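Local coordinates for snaclec convulxin subunit alpha (PDB 1UMR), which activates platelets by binding to their collagen receptor glycoprotein VI, as the alpha subunit of a snake venom lectin, at residues A[22-25]-A[26-29]; A[28-31]-A[32-36]. All blocks are in the same frame, centred on the assembly; numbering follows the deposited sequence.

Interaction 1: A[22-25]-A[26-29]; sequences EMNW and EDAE
Asn24 meets Asp27 where strand 22-23 gives way to helix 25-35 of the C-type lectin domain; Asn24 sits at the N-cap position. Its side chain can be followed outward from CB. A first torsion of 59° places CG between the backbone N and the carbonyl carbon and folds the amide back over the first turn. CG comes 3.7 Å from Asp27 OD2, and OD1 as modelled lies on the carboxylate side. ND2 as modelled points at the backbone N of Asp27 and comes 3.2 Å from Asp27 CB. Two N-H groups would oppose each other there, so the placing of O and N in this amide is doubtful; turned over, the oxygen would face Asp27 N as in an ordinary N-cap. The amide and carboxylate planes are inclined at 37°.

A water also joins the two residues, accepting from Asn24 N and donating to Asp27 OD2. Asn24 O starts the helical ladder, taking a nearly straight bond from Ala28 N (2.8 Å, 164°) and a weak one from Asp27 N, while Trp25 O receives Glu29 N at 2.9 Å.

On the inner side, Met23 CB approaches Ala28 CB at 4.3 Å and its SD rests against the carbonyl of Asp27; Phe127 of strand 125-131 touches both side chains. Trp25 turns away into the interior, where NE1 bonds to Ile70 O. Its indole runs alongside Glu29, whose carboxylate bonds through OE2 to Leu41 N and to a polar side chain of another protein chain. Over one face of the indole, near the rim, stands Glu29 CB, 4.1 Å from Trp25 CZ3.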
ATOM      1  N   GLU A  22      34.810 -32.167 -39.854  1.00 56.81           N
ATOM      2  CA  GLU A  22      33.494 -31.628 -40.141  1.00 55.09           C
ATOM      3  C   GLU A  22      32.407 -32.651 -39.766  1.00 53.49           C
ATOM      4  O   GLU A  22      32.422 -33.760 -40.277  1.00 45.88           O
ATOM      5  CB  GLU A  22      33.428 -31.379 -41.617  1.00 57.54           C
ATOM      6  CG  GLU A  22      33.943 -30.021 -41.981  1.00 69.66           C
ATOM      7  CD  GLU A  22      34.154 -29.852 -43.486  1.00 74.48           C
ATOM      8  OE1 GLU A  22      34.161 -28.668 -43.902  1.00 83.62           O
ATOM      9  OE2 GLU A  22      34.330 -30.865 -44.231  1.00 73.19           O
ATOM     10  N   MET A  23      31.460 -32.280 -38.901  1.00 47.68           N
ATOM     11  CA  MET A  23      30.591 -33.273 -38.340  1.00 43.51           C
ATOM     12  C   MET A  23      29.313 -32.602 -38.005  1.00 46.06           C
ATOM     13  O   MET A  23      29.292 -31.415 -37.858  1.00 43.01           O
ATOM     14  CB  MET A  23      31.180 -33.859 -37.078  1.00 46.72           C
ATOM     15  CG  MET A  23      32.108 -35.093 -37.340  1.00 54.92           C
ATOM     16  SD  MET A  23      32.580 -35.828 -35.795  1.00 53.56           S
ATOM     17  CE  MET A  23      34.088 -36.755 -36.149  1.00 58.26           C
ATOM     18  N   ASN A  24      28.215 -33.336 -37.984  1.00 38.90           N
ATOM     19  CA  ASN A  24      27.022 -32.654 -37.564  1.00 44.38           C
ATOM     20  C   ASN A  24      26.979 -32.754 -36.074  1.00 41.82           C
ATOM     21  O   ASN A  24      27.773 -33.493 -35.382  1.00 41.80           O
ATOM     22  CB  ASN A  24      25.737 -33.273 -38.216  1.00 43.93           C
ATOM     23  CG  ASN A  24      25.558 -34.731 -37.876  1.00 42.89           C
ATOM     24  OD1 ASN A  24      24.908 -35.493 -38.611  1.00 48.41           O
ATOM     25  ND2 ASN A  24      26.078 -35.120 -36.719  1.00 40.80           N
ATOM     26  N   TRP A  25      26.009 -32.038 -35.583  1.00 36.05           N
ATOM     27  CA  TRP A  25      25.936 -31.792 -34.170  1.00 42.75           C
ATOM     28  C   TRP A  25      25.871 -33.097 -33.364  1.00 40.41           C
ATOM     29  O   TRP A  25      26.603 -33.319 -32.400  1.00 43.51           O
ATOM     30  CB  TRP A  25      24.791 -30.824 -33.867  1.00 32.99           C
ATOM     31  CG  TRP A  25      24.780 -30.310 -32.490  1.00 27.31           C
ATOM     32  CD1 TRP A  25      25.118 -29.033 -32.033  1.00 29.91           C
ATOM     33  CD2 TRP A  25      24.339 -31.039 -31.354  1.00 34.06           C
ATOM     34  NE1 TRP A  25      24.865 -28.935 -30.665  1.00 37.72           N
ATOM     35  CE2 TRP A  25      24.386 -30.160 -30.228  1.00 34.12           C
ATOM     36  CE3 TRP A  25      23.814 -32.336 -31.179  1.00 37.09           C
ATOM     37  CZ2 TRP A  25      23.975 -30.568 -28.954  1.00 38.96           C
ATOM     38  CZ3 TRP A  25      23.424 -32.754 -29.899  1.00 38.34           C
ATOM     39  CH2 TRP A  25      23.470 -31.862 -28.795  1.00 30.86           C
ATOM     40  N   GLU A  26      25.048 -34.010 -33.758  1.00 35.48           N
ATOM     41  CA  GLU A  26      25.048 -35.124 -32.871  1.00 43.66           C
ATOM     42  C   GLU A  26      26.266 -36.036 -33.086  1.00 46.16           C
ATOM     43  O   GLU A  26      26.666 -36.797 -32.182  1.00 48.42           O
ATOM     44  CB  GLU A  26      23.681 -35.820 -32.845  1.00 45.18           C
ATOM     45  CG  GLU A  26      23.621 -37.012 -33.748  1.00 59.29           C
ATOM     46  CD  GLU A  26      22.282 -37.249 -34.479  1.00 63.08           C
ATOM     47  OE1 GLU A  26      22.402 -37.867 -35.571  1.00 52.60           O
ATOM     48  OE2 GLU A  26      21.161 -36.839 -33.994  1.00 62.28           O
ATOM     49  N   ASP A  27      26.892 -35.988 -34.245  1.00 45.23           N
ATOM     50  CA  ASP A  27      28.045 -36.875 -34.406  1.00 47.44           C
ATOM     51  C   ASP A  27      29.174 -36.301 -33.588  1.00 41.29           C
ATOM     52  O   ASP A  27      29.955 -37.031 -33.016  1.00 37.58           O
ATOM     53  CB  ASP A  27      28.477 -36.992 -35.875  1.00 51.34           C
ATOM     54  CG  ASP A  27      27.555 -37.936 -36.684  1.00 56.11           C
ATOM     55  OD1 ASP A  27      26.841 -38.762 -36.084  1.00 52.03           O
ATOM     56  OD2 ASP A  27      27.505 -37.908 -37.930  1.00 52.85           O
ATOM     57  N   ALA A  28      29.222 -34.966 -33.564  1.00 33.86           N
ATOM     58  CA  ALA A  28      30.197 -34.198 -32.778  1.00 41.70           C
ATOM     59  C   ALA A  28      30.011 -34.447 -31.330  1.00 41.05           C
ATOM     60  O   ALA A  28      30.971 -34.737 -30.650  1.00 40.74           O
ATOM     61  CB  ALA A  28      30.163 -32.684 -33.043  1.00 36.11           C
ATOM     62  N   GLU A  29      28.782 -34.291 -30.836  1.00 45.20           N
ATOM     63  CA  GLU A  29      28.568 -34.530 -29.418  1.00 38.67           C
ATOM     64  C   GLU A  29      28.924 -36.011 -29.080  1.00 42.97           C
ATOM     65  O   GLU A  29      29.519 -36.307 -28.013  1.00 45.83           O
ATOM     66  CB  GLU A  29      27.164 -34.216 -29.061  1.00 37.25           C
ATOM     67  CG  GLU A  29      26.718 -34.997 -27.869  1.00 28.17           C
ATOM     68  CD  GLU A  29      27.212 -34.268 -26.591  1.00 35.02           C
ATOM     69  OE1 GLU A  29      27.095 -34.732 -25.459  1.00 37.69           O
ATOM     70  OE2 GLU A  29      27.706 -33.175 -26.737  1.00 35.13           O
TER
HETATM   71  O   HOH W   1      28.449 -35.933 -39.141  1.00 49.25           O

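Interaction 2: A[28-31]-A[32-36]; sequences AEWF and CTKQA
Trp30 and Lys34, one helical turn apart, are joined by a cation-pi contact. The lysine chain runs extended from CG and crosses one face of the indole: NZ stands 4.0 Å from the centroid of the six-membered ring of Trp30, only 11° off its normal. CE makes a CH-pi contact with the five-membered ring, 3.7 Å from its centroid, and Thr33 CG2 meets the edge of the indole at CD1.

Stacking continues at Phe31. The Gln35 chain bends at chi2 (-28°), which brings its amide, a flat polar group, back over one face of the phenyl ring with the two planes only 12° apart, while Phe19 meets Phe31 edge-to-face.

All this decorates the C-terminal half of helix 25-35, a helix of the C-type lectin fold. Its inner side carries Cys32, bonded as a disulfide to Cys129 of strand 125-131.

Among the backbone bonds, Cys32 N to Ala28 O (2.8 Å) and Thr33 N to Glu29 O (3.2 Å) are i to i+4. At the last turn Lys34 N to Phe31 O (3.0 Å) and Gln35 N to Cys32 O (2.9 Å) are i to i+3, and Lys34 N bonds only weakly to Trp30 O.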
ATOM      1  N   ALA A  28      29.222 -34.966 -33.564  1.00 33.86           N
ATOM      2  CA  ALA A  28      30.197 -34.198 -32.778  1.00 41.70           C
ATOM      3  C   ALA A  28      30.011 -34.447 -31.330  1.00 41.05           C
ATOM      4  O   ALA A  28      30.971 -34.737 -30.650  1.00 40.74           O
ATOM      5  CB  ALA A  28      30.163 -32.684 -33.043  1.00 36.11           C
ATOM      6  N   GLU A  29      28.782 -34.291 -30.836  1.00 45.20           N
ATOM      7  CA  GLU A  29      28.568 -34.530 -29.418  1.00 38.67           C
ATOM      8  C   GLU A  29      28.924 -36.011 -29.080  1.00 42.97           C
ATOM      9  O   GLU A  29      29.519 -36.307 -28.013  1.00 45.83           O
ATOM     10  CB  GLU A  29      27.164 -34.216 -29.061  1.00 37.25           C
ATOM     11  CG  GLU A  29      26.718 -34.997 -27.869  1.00 28.17           C
ATOM     12  CD  GLU A  29      27.212 -34.268 -26.591  1.00 35.02           C
ATOM     13  OE1 GLU A  29      27.095 -34.732 -25.459  1.00 37.69           O
ATOM     14  OE2 GLU A  29      27.706 -33.175 -26.737  1.00 35.13           O
ATOM     15  N   TRP A  30      28.650 -36.955 -29.983  1.00 35.18           N
ATOM     16  CA  TRP A  30      29.017 -38.337 -29.618  1.00 40.22           C
ATOM     17  C   TRP A  30      30.552 -38.508 -29.671  1.00 47.32           C
ATOM     18  O   TRP A  30      31.201 -39.070 -28.745  1.00 51.38           O
ATOM     19  CB  TRP A  30      28.418 -39.268 -30.614  1.00 40.35           C
ATOM     20  CG  TRP A  30      28.531 -40.796 -30.399  1.00 43.43           C
ATOM     21  CD1 TRP A  30      28.787 -41.528 -29.210  1.00 34.44           C
ATOM     22  CD2 TRP A  30      28.445 -41.759 -31.454  1.00 37.31           C
ATOM     23  NE1 TRP A  30      28.805 -42.879 -29.522  1.00 40.39           N
ATOM     24  CE2 TRP A  30      28.564 -43.042 -30.874  1.00 36.75           C
ATOM     25  CE3 TRP A  30      28.130 -41.662 -32.830  1.00 41.81           C
ATOM     26  CZ2 TRP A  30      28.415 -44.221 -31.627  1.00 39.61           C
ATOM     27  CZ3 TRP A  30      28.051 -42.845 -33.589  1.00 43.80           C
ATOM     28  CH2 TRP A  30      28.176 -44.096 -32.978  1.00 35.83           C
ATOM     29  N   PHE A  31      31.136 -38.028 -30.750  1.00 42.63           N
ATOM     30  CA  PHE A  31      32.582 -38.013 -30.755  1.00 45.19           C
ATOM     31  C   PHE A  31      33.160 -37.401 -29.399  1.00 45.99           C
ATOM     32  O   PHE A  31      34.073 -37.998 -28.778  1.00 47.34           O
ATOM     33  CB  PHE A  31      33.071 -37.263 -31.989  1.00 37.75           C
ATOM     34  CG  PHE A  31      34.589 -37.188 -32.085  1.00 42.70           C
ATOM     35  CD1 PHE A  31      35.280 -36.122 -31.474  1.00 40.74           C
ATOM     36  CD2 PHE A  31      35.333 -38.214 -32.743  1.00 47.30           C
ATOM     37  CE1 PHE A  31      36.731 -36.055 -31.514  1.00 41.64           C
ATOM     38  CE2 PHE A  31      36.763 -38.196 -32.722  1.00 51.66           C
ATOM     39  CZ  PHE A  31      37.463 -37.078 -32.125  1.00 43.02           C
ATOM     40  N   CYS A  32      32.669 -36.230 -28.958  1.00 37.88           N
ATOM     41  CA  CYS A  32      33.235 -35.627 -27.714  1.00 46.70           C
ATOM     42  C   CYS A  32      33.189 -36.674 -26.591  1.00 40.63           C
ATOM     43  O   CYS A  32      34.133 -36.895 -25.881  1.00 44.93           O
ATOM     44  CB  CYS A  32      32.524 -34.349 -27.269  1.00 32.60           C
ATOM     45  SG  CYS A  32      32.949 -33.051 -28.393  1.00 41.17           S
ATOM     46  N   THR A  33      32.091 -37.398 -26.537  1.00 41.87           N
ATOM     47  CA  THR A  33      31.773 -38.225 -25.416  1.00 36.47           C
ATOM     48  C   THR A  33      32.816 -39.372 -25.317  1.00 39.62           C
ATOM     49  O   THR A  33      33.109 -39.927 -24.208  1.00 38.87           O
ATOM     50  CB  THR A  33      30.305 -38.661 -25.804  1.00 46.32           C
ATOM     51  OG1 THR A  33      29.260 -38.128 -24.903  1.00 41.03           O
ATOM     52  CG2 THR A  33      30.129 -40.100 -26.041  1.00 24.39           C
ATOM     53  N   LYS A  34      33.381 -39.725 -26.480  1.00 37.60           N
ATOM     54  CA  LYS A  34      34.264 -40.857 -26.580  1.00 36.62           C
ATOM     55  C   LYS A  34      35.687 -40.415 -26.127  1.00 41.77           C
ATOM     56  O   LYS A  34      36.477 -41.263 -25.860  1.00 37.92           O
ATOM     57  CB  LYS A  34      34.360 -41.415 -28.017  1.00 40.68           C
ATOM     58  CG  LYS A  34      32.998 -41.975 -28.626  1.00 45.94           C
ATOM     59  CD  LYS A  34      33.237 -42.319 -30.122  1.00 45.33           C
ATOM     60  CE  LYS A  34      32.087 -43.123 -30.757  1.00 51.33           C
ATOM     61  NZ  LYS A  34      32.251 -43.087 -32.237  1.00 49.36           N
ATOM     62  N   GLN A  35      35.971 -39.106 -26.061  1.00 32.65           N
ATOM     63  CA  GLN A  35      37.277 -38.593 -25.724  1.00 38.89           C
ATOM     64  C   GLN A  35      37.587 -38.787 -24.260  1.00 45.93           C
ATOM     65  O   GLN A  35      38.723 -38.932 -23.943  1.00 47.76           O
ATOM     66  CB  GLN A  35      37.394 -37.105 -26.108  1.00 37.65           C
ATOM     67  CG  GLN A  35      37.393 -36.797 -27.604  1.00 41.31           C
ATOM     68  CD  GLN A  35      37.953 -37.939 -28.461  1.00 51.23           C
ATOM     69  OE1 GLN A  35      37.190 -38.685 -29.140  1.00 51.20           O
ATOM     70  NE2 GLN A  35      39.249 -38.124 -28.394  1.00 47.24           N
ATOM     71  N   ALA A  36      36.595 -38.827 -23.363  1.00 46.18           N
ATOM     72  CA  ALA A  36      36.905 -38.833 -21.896  1.00 47.54           C
ATOM     73  C   ALA A  36      35.599 -38.904 -21.079  1.00 46.77           C
ATOM     74  O   ALA A  36      34.537 -38.585 -21.611  1.00 40.43           O
ATOM     75  CB  ALA A  36      37.639 -37.575 -21.495  1.00 38.41           C
TER

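Both interactions lie on helix 25-35 and share Ala28 and Glu29: the 22-25/26-29 contact starts the helix from strand 22-23, and the 28-31/32-36 contact carries it to its end. Their centres are 9 Å apart, and they touch directly where Met23 CE packs on Phe31 CD2. Each is partly buried, with one side turned to strands 40-41 and 125-131. In interaction 1 the buried members are Trp25 and Ala28; in interaction 2 they are Ala28 and Cys32, the latter covalently tied to the sheet. The outer chemistry differs: an amide, a carboxylate and a bridging water at the helix start, against a lysine laid on an exposed indole further along.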